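Local coordinates for protein ribonucleoside-diphosphate reductase (Pseudomonas aeruginosa, PDB 5IM3) that probably reduces ribonucleoside diphosphates to the deoxyribonucleotide precursors of DNA, and binds dATP as an allosteric nucleotide, at residues N404-L412 / S423-V433; D460-R468 / R476-N485. All coordinates share one frame; numbering follows the deposited sequence.

Interaction 1 of 2, residues N404-L412 / S423-V433. With DTP (2'-deoxyadenosine 5'-triphosphate), chain G.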
loop_
_atom_site.group_PDB
_atom_site.type_symbol
_atom_site.label_atom_id
_atom_site.label_comp_id
_atom_site.label_asym_id
_atom_site.label_seq_id
_atom_site.Cartn_x
_atom_site.Cartn_y
_atom_site.Cartn_z
ATOM N N ASN A 404 17.870 35.705 0.726
ATOM C CA ASN A 404 17.283 36.538 -0.322
ATOM C C ASN A 404 15.783 36.657 -0.101
ATOM O O ASN A 404 15.077 35.643 -0.061
ATOM C CB ASN A 404 17.530 35.953 -1.715
ATOM C CG ASN A 404 18.940 36.143 -2.205
ATOM O OD1 ASN A 404 19.747 36.854 -1.602
ATOM N ND2 ASN A 404 19.244 35.505 -3.328
ATOM N N ASP A 405 15.295 37.893 -0.004
ATOM C CA ASP A 405 13.862 38.169 0.031
ATOM C C ASP A 405 13.357 38.366 -1.398
ATOM O O ASP A 405 13.621 39.401 -2.020
ATOM C CB ASP A 405 13.578 39.402 0.883
ATOM C CG ASP A 405 12.210 39.997 0.605
ATOM O OD1 ASP A 405 11.260 39.220 0.378
ATOM O OD2 ASP A 405 12.088 41.241 0.604
ATOM N N TRP A 406 12.619 37.385 -1.911
ATOM C CA TRP A 406 12.091 37.433 -3.268
ATOM C C TRP A 406 10.628 37.850 -3.325
ATOM O O TRP A 406 10.058 37.911 -4.419
ATOM C CB TRP A 406 12.283 36.074 -3.942
ATOM C CG TRP A 406 13.672 35.927 -4.446
ATOM C CD1 TRP A 406 14.761 35.493 -3.744
ATOM C CD2 TRP A 406 14.146 36.262 -5.753
ATOM N NE1 TRP A 406 15.880 35.527 -4.539
ATOM C CE2 TRP A 406 15.530 35.994 -5.777
ATOM C CE3 TRP A 406 13.536 36.758 -6.908
ATOM C CZ2 TRP A 406 16.310 36.204 -6.912
ATOM C CZ3 TRP A 406 14.312 36.965 -8.031
ATOM C CH2 TRP A 406 15.683 36.688 -8.027
ATOM N N THR A 407 10.024 38.168 -2.186
ATOM C CA THR A 407 8.612 38.532 -2.158
ATOM C C THR A 407 8.252 39.691 -3.082
ATOM O O THR A 407 7.170 39.638 -3.690
ATOM C CB THR A 407 8.209 38.851 -0.714
ATOM O OG1 THR A 407 8.321 37.663 0.081
ATOM C CG2 THR A 407 6.782 39.383 -0.634
ATOM N N PRO A 408 9.061 40.746 -3.228
ATOM C CA PRO A 408 8.612 41.895 -4.038
ATOM C C PRO A 408 8.413 41.582 -5.513
ATOM O O PRO A 408 7.727 42.351 -6.200
ATOM C CB PRO A 408 9.731 42.932 -3.838
ATOM C CG PRO A 408 10.430 42.518 -2.584
ATOM C CD PRO A 408 10.343 41.021 -2.554
ATOM N N VAL A 409 8.977 40.490 -6.019
ATOM C CA VAL A 409 8.972 40.210 -7.453
ATOM C C VAL A 409 7.611 39.651 -7.856
ATOM O O VAL A 409 7.115 38.697 -7.248
ATOM C CB VAL A 409 10.112 39.243 -7.813
ATOM C CG1 VAL A 409 10.066 38.858 -9.284
ATOM C CG2 VAL A 409 11.457 39.872 -7.471
ATOM N N ARG A 410 7.018 40.232 -8.900
ATOM C CA ARG A 410 5.634 39.938 -9.260
ATOM C C ARG A 410 5.473 38.501 -9.746
ATOM O O ARG A 410 6.389 37.898 -10.310
ATOM C CB ARG A 410 5.144 40.917 -10.326
ATOM C CG ARG A 410 5.903 40.869 -11.640
ATOM C CD ARG A 410 5.480 42.017 -12.548
ATOM N NE ARG A 410 5.811 43.314 -11.965
ATOM C CZ ARG A 410 5.704 44.477 -12.597
ATOM N NH1 ARG A 410 5.266 44.524 -13.849
ATOM N NH2 ARG A 410 6.041 45.598 -11.976
ATOM N N ALA A 411 4.274 37.962 -9.535
ATOM C CA ALA A 411 4.023 36.537 -9.657
ATOM C C ALA A 411 3.488 36.180 -11.044
ATOM O O ALA A 411 3.253 37.040 -11.894
ATOM C CB ALA A 411 3.043 36.086 -8.575
ATOM N N LEU A 412 3.294 34.880 -11.265
ATOM C CA LEU A 412 2.705 34.394 -12.505
ATOM C C LEU A 412 1.411 35.137 -12.801
ATOM O O LEU A 412 0.572 35.327 -11.917
ATOM C CB LEU A 412 2.437 32.889 -12.410
ATOM C CG LEU A 412 1.731 32.250 -13.613
ATOM C CD1 LEU A 412 2.638 32.239 -14.838
ATOM C CD2 LEU A 412 1.252 30.844 -13.282
ATOM N N SER A 423 4.086 37.961 -16.775
ATOM C CA SER A 423 5.204 37.365 -16.061
ATOM C C SER A 423 4.958 35.883 -15.806
ATOM O O SER A 423 3.819 35.432 -15.664
ATOM C CB SER A 423 5.422 38.075 -14.725
ATOM O OG SER A 423 6.496 37.491 -14.006
ATOM N N GLN A 424 6.049 35.124 -15.757
ATOM C CA GLN A 424 6.020 33.734 -15.331
ATOM C C GLN A 424 6.359 33.571 -13.858
ATOM O O GLN A 424 6.456 32.436 -13.379
ATOM C CB GLN A 424 6.983 32.903 -16.185
ATOM C CG GLN A 424 6.628 32.903 -17.661
ATOM C CD GLN A 424 5.178 32.529 -17.903
ATOM O OE1 GLN A 424 4.707 31.491 -17.434
ATOM N NE2 GLN A 424 4.455 33.385 -18.621
ATOM N N GLY A 425 6.541 34.669 -13.135
ATOM C CA GLY A 425 6.756 34.604 -11.711
ATOM C C GLY A 425 8.216 34.496 -11.330
ATOM O O GLY A 425 9.136 34.684 -12.132
ATOM N N VAL A 426 8.422 34.163 -10.055
ATOM C CA VAL A 426 9.753 34.249 -9.469
ATOM C C VAL A 426 10.593 33.018 -9.786
ATOM O O VAL A 426 11.825 33.093 -9.784
ATOM C CB VAL A 426 9.645 34.466 -7.948
ATOM C CG1 VAL A 426 8.847 35.727 -7.647
ATOM C CG2 VAL A 426 9.001 33.256 -7.266
ATOM N N VAL A 427 9.960 31.872 -10.053
ATOM C CA VAL A 427 10.714 30.618 -10.133
ATOM C C VAL A 427 11.743 30.632 -11.256
ATOM O O VAL A 427 12.870 30.169 -11.033
ATOM C CB VAL A 427 9.750 29.426 -10.200
ATOM C CG1 VAL A 427 10.495 28.135 -10.505
ATOM C CG2 VAL A 427 9.027 29.294 -8.867
ATOM N N PRO A 428 11.455 31.132 -12.460
ATOM C CA PRO A 428 12.516 31.172 -13.481
ATOM C C PRO A 428 13.725 31.988 -13.063
ATOM O O PRO A 428 14.848 31.681 -13.484
ATOM C CB PRO A 428 11.815 31.792 -14.694
ATOM C CG PRO A 428 10.400 31.466 -14.515
ATOM C CD PRO A 428 10.150 31.509 -13.025
ATOM N N PHE A 429 13.525 33.032 -12.256
ATOM C CA PHE A 429 14.652 33.773 -11.709
ATOM C C PHE A 429 15.357 32.992 -10.601
ATOM O O PHE A 429 16.586 33.011 -10.502
ATOM C CB PHE A 429 14.174 35.132 -11.216
ATOM C CG PHE A 429 13.659 36.015 -12.316
ATOM C CD1 PHE A 429 14.465 36.334 -13.384
ATOM C CD2 PHE A 429 12.371 36.511 -12.290
ATOM C CE1 PHE A 429 14.007 37.134 -14.405
ATOM C CE2 PHE A 429 11.905 37.315 -13.311
ATOM C CZ PHE A 429 12.724 37.628 -14.368
ATOM N N LEU A 430 14.596 32.287 -9.763
ATOM C CA LEU A 430 15.234 31.460 -8.745
ATOM C C LEU A 430 16.103 30.387 -9.370
ATOM O O LEU A 430 17.106 29.978 -8.785
ATOM C CB LEU A 430 14.183 30.829 -7.835
ATOM C CG LEU A 430 13.444 31.846 -6.973
ATOM C CD1 LEU A 430 12.341 31.160 -6.182
ATOM C CD2 LEU A 430 14.411 32.558 -6.037
ATOM N N LYS A 431 15.747 29.939 -10.573
ATOM C CA LYS A 431 16.602 29.001 -11.283
ATOM C C LYS A 431 17.950 29.631 -11.616
ATOM O O LYS A 431 18.981 28.958 -11.589
ATOM C CB LYS A 431 15.905 28.516 -12.551
ATOM C CG LYS A 431 16.775 27.620 -13.414
ATOM C CD LYS A 431 16.953 26.246 -12.780
ATOM C CE LYS A 431 15.688 25.419 -12.927
ATOM N NZ LYS A 431 15.941 23.998 -12.596
ATOM N N VAL A 432 17.948 30.922 -11.959
ATOM C CA VAL A 432 19.207 31.624 -12.187
ATOM C C VAL A 432 20.009 31.702 -10.891
ATOM O O VAL A 432 21.223 31.507 -10.884
ATOM C CB VAL A 432 18.940 33.022 -12.771
ATOM C CG1 VAL A 432 20.248 33.773 -12.994
ATOM C CG2 VAL A 432 18.152 32.911 -14.084
ATOM N N VAL A 433 19.337 31.991 -9.775
ATOM C CA VAL A 433 19.996 31.973 -8.469
ATOM C C VAL A 433 20.608 30.605 -8.217
ATOM O O VAL A 433 21.778 30.478 -7.847
ATOM C CB VAL A 433 18.995 32.347 -7.360
ATOM C CG1 VAL A 433 19.616 32.132 -5.983
ATOM C CG2 VAL A 433 18.522 33.778 -7.528
HETATM P PG DTP G . 6.696 48.460 -14.606
HETATM O O1G DTP G . 5.879 47.475 -15.371
HETATM O O2G DTP G . 5.932 49.742 -14.267
HETATM O O3G DTP G . 7.234 47.877 -13.300
HETATM P PB DTP G . 9.520 48.610 -15.157
HETATM O O1B DTP G . 9.770 48.607 -13.704
HETATM O O2B DTP G . 10.391 49.653 -15.857
HETATM O O3B DTP G . 7.981 48.920 -15.427
HETATM P PA DTP G . 10.773 46.083 -15.173
HETATM O O1A DTP G . 11.189 46.663 -13.908
HETATM O O2A DTP G . 12.001 45.900 -16.034
HETATM O O3A DTP G . 9.824 47.186 -15.804
HETATM O "O5'" DTP G . 10.069 44.695 -14.916
HETATM C "C5'" DTP G . 9.084 44.516 -13.877
HETATM C "C4'" DTP G . 8.889 43.043 -13.612
HETATM O "O4'" DTP G . 8.663 42.357 -14.862
HETATM C "C3'" DTP G . 10.060 42.334 -12.929
HETATM O "O3'" DTP G . 9.580 41.412 -11.950
HETATM C "C2'" DTP G . 10.745 41.600 -14.073
HETATM C "C1'" DTP G . 9.601 41.306 -15.027
HETATM N N9 DTP G . 9.993 41.272 -16.429
HETATM C C8 DTP G . 10.177 42.358 -17.243
HETATM N N7 DTP G . 10.589 42.058 -18.451
HETATM C C5 DTP G . 10.671 40.674 -18.435
HETATM C C6 DTP G . 11.035 39.735 -19.417
HETATM N N6 DTP G . 11.401 40.063 -20.659
HETATM N N1 DTP G . 10.999 38.428 -19.079
HETATM C C2 DTP G . 10.621 38.094 -17.842
HETATM N N3 DTP G . 10.260 38.888 -16.831
HETATM C C4 DTP G . 10.306 40.177 -17.196
HETATM O O HOH W 1 8.292 38.945 -12.318
#
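Leu430 lays its CD2 methyl over one face of the Trp406 indole, a CH-pi contact 3.5 Å from the centroid of the five-membered ring and almost on the ring normal. Farther along the indole, Val433 CG2 packs tightly on Trp406 CZ2 at 3.3 Å, and Phe429 CB meets Trp406 CZ3, the two side chains crossing at about a right angle. With CG anti to its carbonyl carbon (chi1 -80°), Trp406 reaches all three residues of helix 427-440. Val409 CG1 continues this apolar seam, 3.7 Å from Val426 CG1.

Beyond the seam lies the dATP. The edge of the Phe429 ring approaches adenine, with CZ 3.7 Å from N3 of the nucleotide. The Arg410 chain bends at chi3 (63°) and sets one guanidinium face against the C5' of the sugar, while NH2 donates to the gamma-phosphate oxygen O3G at 2.9 Å; the bond from NH1 to O1G is weak. Asp380 forms a salt bridge with NE of Arg410, which together with the phosphate bonds restrains the group's rotation.

No direct hydrogen bond joins 404-412 to 423-433. Instead a water gives a proton to Arg410 O (3.0 Å) and also bonds Ser423 OG and the O3' of dATP. Ser423 OG accepts from Gly425 N in an ST turn. Arg410 thus pairs with phosphate charge, while the water couples its backbone and Ser423 to the sugar hydroxyl.

Interaction 2 of 2, residues D460-R468 / R476-N485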
loop_
_atom_site.group_PDB
_atom_site.type_symbol
_atom_site.label_atom_id
_atom_site.label_comp_id
_atom_site.label_asym_id
_atom_site.label_seq_id
_atom_site.Cartn_x
_atom_site.Cartn_y
_atom_site.Cartn_z
ATOM N N ASP A 460 2.901 32.934 -6.262
ATOM C CA ASP A 460 3.740 31.809 -6.649
ATOM C C ASP A 460 4.024 30.861 -5.486
ATOM O O ASP A 460 4.834 29.940 -5.639
ATOM C CB ASP A 460 5.062 32.311 -7.242
ATOM C CG ASP A 460 4.874 33.057 -8.554
ATOM O OD1 ASP A 460 3.891 32.784 -9.274
ATOM O OD2 ASP A 460 5.724 33.915 -8.866
ATOM N N ILE A 461 3.355 31.040 -4.344
ATOM C CA ILE A 461 3.736 30.304 -3.139
ATOM C C ILE A 461 3.609 28.800 -3.349
ATOM O O ILE A 461 4.442 28.025 -2.867
ATOM C CB ILE A 461 2.906 30.774 -1.927
ATOM C CG1 ILE A 461 3.429 30.130 -0.638
ATOM C CG2 ILE A 461 1.428 30.442 -2.106
ATOM C CD1 ILE A 461 4.856 30.522 -0.288
ATOM N N GLU A 462 2.569 28.359 -4.066
ATOM C CA GLU A 462 2.337 26.925 -4.222
ATOM C C GLU A 462 3.467 26.264 -5.005
ATOM O O GLU A 462 3.955 25.195 -4.623
ATOM C CB GLU A 462 0.984 26.679 -4.897
ATOM C CG GLU A 462 -0.204 27.067 -4.028
ATOM C CD GLU A 462 -1.524 27.022 -4.771
ATOM O OE1 GLU A 462 -1.599 27.567 -5.894
ATOM O OE2 GLU A 462 -2.490 26.438 -4.233
ATOM N N GLU A 463 3.890 26.877 -6.110
ATOM C CA GLU A 463 5.073 26.380 -6.806
ATOM C C GLU A 463 6.308 26.462 -5.911
ATOM O O GLU A 463 7.175 25.584 -5.968
ATOM C CB GLU A 463 5.287 27.171 -8.102
ATOM C CG GLU A 463 6.376 26.621 -9.019
ATOM C CD GLU A 463 6.595 27.485 -10.256
ATOM O OE1 GLU A 463 6.050 28.611 -10.306
ATOM O OE2 GLU A 463 7.321 27.045 -11.176
ATOM N N PHE A 464 6.388 27.494 -5.066
ATOM C CA PHE A 464 7.546 27.681 -4.192
ATOM C C PHE A 464 7.715 26.510 -3.231
ATOM O O PHE A 464 8.835 26.043 -3.000
ATOM C CB PHE A 464 7.388 28.991 -3.416
ATOM C CG PHE A 464 8.594 29.396 -2.609
ATOM C CD1 PHE A 464 9.681 30.007 -3.214
ATOM C CD2 PHE A 464 8.617 29.214 -1.232
ATOM C CE1 PHE A 464 10.781 30.404 -2.468
ATOM C CE2 PHE A 464 9.714 29.608 -0.481
ATOM C CZ PHE A 464 10.797 30.205 -1.102
ATOM N N LEU A 465 6.611 26.021 -2.660
ATOM C CA LEU A 465 6.693 24.952 -1.671
ATOM C C LEU A 465 7.273 23.669 -2.248
ATOM O O LEU A 465 7.761 22.831 -1.483
ATOM C CB LEU A 465 5.308 24.660 -1.084
ATOM C CG LEU A 465 4.549 25.831 -0.460
ATOM C CD1 LEU A 465 3.214 25.356 0.084
ATOM C CD2 LEU A 465 5.352 26.493 0.634
ATOM N N GLU A 466 7.238 23.495 -3.567
ATOM C CA GLU A 466 7.613 22.231 -4.187
ATOM C C GLU A 466 8.987 22.273 -4.836
ATOM O O GLU A 466 9.387 21.297 -5.478
ATOM C CB GLU A 466 6.572 21.823 -5.230
ATOM C CG GLU A 466 5.159 21.738 -4.694
ATOM C CD GLU A 466 4.262 20.888 -5.574
ATOM O OE1 GLU A 466 3.167 20.502 -5.113
ATOM O OE2 GLU A 466 4.660 20.591 -6.721
ATOM N N LEU A 467 9.724 23.373 -4.673
ATOM C CA LEU A 467 10.992 23.536 -5.376
ATOM C C LEU A 467 12.014 22.459 -5.033
ATOM O O LEU A 467 12.942 22.243 -5.819
ATOM C CB LEU A 467 11.577 24.917 -5.073
ATOM C CG LEU A 467 10.901 26.111 -5.752
ATOM C CD1 LEU A 467 11.443 27.423 -5.202
ATOM C CD2 LEU A 467 11.097 26.048 -7.262
ATOM N N ARG A 468 11.879 21.777 -3.894
ATOM C CA ARG A 468 12.878 20.805 -3.463
ATOM C C ARG A 468 12.389 19.360 -3.549
ATOM O O ARG A 468 13.009 18.467 -2.964
ATOM C CB ARG A 468 13.340 21.128 -2.042
ATOM C CG ARG A 468 14.073 22.467 -1.919
ATOM C CD ARG A 468 15.408 22.458 -2.656
ATOM N NE ARG A 468 16.315 21.444 -2.123
ATOM C CZ ARG A 468 17.285 21.677 -1.243
ATOM N NH1 ARG A 468 17.509 22.905 -0.787
ATOM N NH2 ARG A 468 18.046 20.676 -0.824
ATOM N N ARG A 476 10.807 23.306 -12.650
ATOM C CA ARG A 476 10.119 23.822 -11.472
ATOM C C ARG A 476 10.823 23.387 -10.188
ATOM O O ARG A 476 10.204 23.301 -9.126
ATOM C CB ARG A 476 8.657 23.373 -11.480
ATOM C CG ARG A 476 7.892 23.820 -12.727
ATOM C CD ARG A 476 6.519 23.168 -12.841
ATOM N NE ARG A 476 5.591 23.654 -11.824
ATOM C CZ ARG A 476 4.926 24.802 -11.904
ATOM N NH1 ARG A 476 5.082 25.598 -12.954
ATOM N NH2 ARG A 476 4.103 25.158 -10.925
ATOM N N ARG A 477 12.127 23.122 -10.278
ATOM C CA ARG A 477 12.927 22.660 -9.153
ATOM C C ARG A 477 14.191 23.500 -9.031
ATOM O O ARG A 477 14.760 23.944 -10.032
ATOM C CB ARG A 477 13.324 21.182 -9.321
ATOM C CG ARG A 477 12.513 20.196 -8.504
ATOM C CD ARG A 477 11.043 20.483 -8.616
ATOM N NE ARG A 477 10.218 19.314 -8.360
ATOM C CZ ARG A 477 8.893 19.326 -8.427
ATOM N NH1 ARG A 477 8.261 20.453 -8.728
ATOM N NH2 ARG A 477 8.198 18.219 -8.194
ATOM N N THR A 478 14.636 23.702 -7.790
ATOM C CA THR A 478 15.929 24.324 -7.491
ATOM C C THR A 478 16.604 23.448 -6.435
ATOM O O THR A 478 16.491 23.712 -5.236
ATOM C CB THR A 478 15.771 25.776 -7.008
ATOM O OG1 THR A 478 14.973 25.811 -5.817
ATOM C CG2 THR A 478 15.120 26.650 -8.079
ATOM N N HIS A 479 17.310 22.408 -6.886
ATOM C CA HIS A 479 17.900 21.426 -5.979
ATOM C C HIS A 479 19.145 21.929 -5.262
ATOM O O HIS A 479 19.662 21.218 -4.392
ATOM C CB HIS A 479 18.258 20.146 -6.737
ATOM C CG HIS A 479 17.084 19.474 -7.379
ATOM N ND1 HIS A 479 16.949 19.359 -8.745
ATOM C CD2 HIS A 479 15.990 18.886 -6.841
ATOM C CE1 HIS A 479 15.824 18.727 -9.023
ATOM N NE2 HIS A 479 15.223 18.428 -7.885
ATOM N N ASP A 480 19.644 23.118 -5.596
ATOM C CA ASP A 480 20.864 23.639 -4.990
ATOM C C ASP A 480 20.610 24.942 -4.245
ATOM O O ASP A 480 21.551 25.684 -3.958
ATOM C CB ASP A 480 21.941 23.826 -6.058
ATOM C CG ASP A 480 22.110 22.594 -6.928
ATOM O OD1 ASP A 480 22.879 21.690 -6.542
ATOM O OD2 ASP A 480 21.464 22.528 -7.995
ATOM N N MET A 481 19.356 25.223 -3.912
ATOM C CA MET A 481 18.963 26.460 -3.259
ATOM C C MET A 481 18.018 26.132 -2.117
ATOM O O MET A 481 17.135 25.281 -2.259
ATOM C CB MET A 481 18.273 27.411 -4.253
ATOM C CG MET A 481 17.953 28.790 -3.700
ATOM S SD MET A 481 16.875 29.750 -4.784
ATOM C CE MET A 481 15.302 28.962 -4.447
ATOM N N ASN A 482 18.208 26.799 -0.988
ATOM C CA ASN A 482 17.305 26.641 0.138
ATOM C C ASN A 482 16.113 27.581 -0.014
ATOM O O ASN A 482 16.166 28.583 -0.729
ATOM C CB ASN A 482 18.029 26.905 1.466
ATOM C CG ASN A 482 19.082 25.846 1.790
ATOM O OD1 ASN A 482 20.239 26.169 2.059
ATOM N ND2 ASN A 482 18.682 24.583 1.774
ATOM N N THR A 483 15.027 27.236 0.670
ATOM C CA THR A 483 13.796 28.005 0.636
ATOM C C THR A 483 13.266 28.148 2.053
ATOM O O THR A 483 13.490 27.280 2.903
ATOM C CB THR A 483 12.727 27.328 -0.243
ATOM O OG1 THR A 483 12.497 26.003 0.236
ATOM C CG2 THR A 483 13.166 27.260 -1.702
ATOM N N ALA A 484 12.555 29.249 2.305
ATOM C CA ALA A 484 11.927 29.458 3.602
ATOM C C ALA A 484 10.641 30.251 3.429
ATOM O O ALA A 484 10.565 31.146 2.586
ATOM C CB ALA A 484 12.860 30.187 4.572
ATOM N N ASN A 485 9.637 29.914 4.237
ATOM C CA ASN A 485 8.398 30.677 4.286
ATOM C C ASN A 485 8.561 31.911 5.166
ATOM O O ASN A 485 9.113 31.839 6.268
ATOM C CB ASN A 485 7.257 29.816 4.829
ATOM C CG ASN A 485 6.825 28.729 3.863
ATOM O OD1 ASN A 485 6.965 27.536 4.148
ATOM N ND2 ASN A 485 6.277 29.133 2.724
HETATM O O HOH W 2 7.994 23.891 -7.801
HETATM O O HOH W 3 10.770 24.573 -1.395
#
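Met481 O accepts a 2.8 Å hydrogen bond from Arg468 NH1, which comes from above the carbonyl plane, 58° out of it. The bond lies within a beta-alpha-beta unit of the reductase barrel, where strand 450-455 leads through helix 461-465 to the parallel strand 482-487. Bends at chi2 and chi3 fold the arginine back over the turn Thr478-Met481. At the base of the same loop, Thr478 N donates to Leu467 O at 3.0 Å, a backbone bond that ties the chain beyond the helix to the returning segment.

Between the segments, aliphatic and aromatic side chains of 460-468 meet Thr483 and Asn485. Phe464 CZ lies 3.6 Å from Thr483 CB, and Leu467 CD1 contacts Thr483 CG2. Leu465 CD2 rests on the amide of Asn485, and helix 544-558 packs against both residues. Two waters bridge the segments: one donates to Glu463 O and Arg476 O, while the other lies between Phe464 O and Thr483 OG1, hydrogen-bonded to both. At the outer end the carboxylate of Glu463 stacks on the guanidinium of Arg476, their planes 5° apart. Glu463 OE2 sits over that face, 3.2 Å from Arg476 NH1, so the salt bridge rests on charge alone, with no N-H aimed at the oxygen.

How the interactions relate
Both contacts are mostly buried and reach the same barrel sheet, 404-412 through strand 401-405 and 476-485 through strand 482-487, with strand 450-455 paired between these two. They also touch directly: Leu412 N is probably hydrogen-bonded to Asp460 OD1 (3.0 Å), as is Lys431 NZ to Arg477 O. Leu430 of interaction 1 and Phe464 of interaction 2 touch as well, joining the packing of the two contacts. Their chemistry follows their place. Interaction 1 lies at a subunit interface and turns Arg410 and, through a water, Ser423 toward a nucleotide, whereas interaction 2 lies away from the nucleotide sites and combines intrachain hydrogen bonds, bridging waters and a peripheral ion pair.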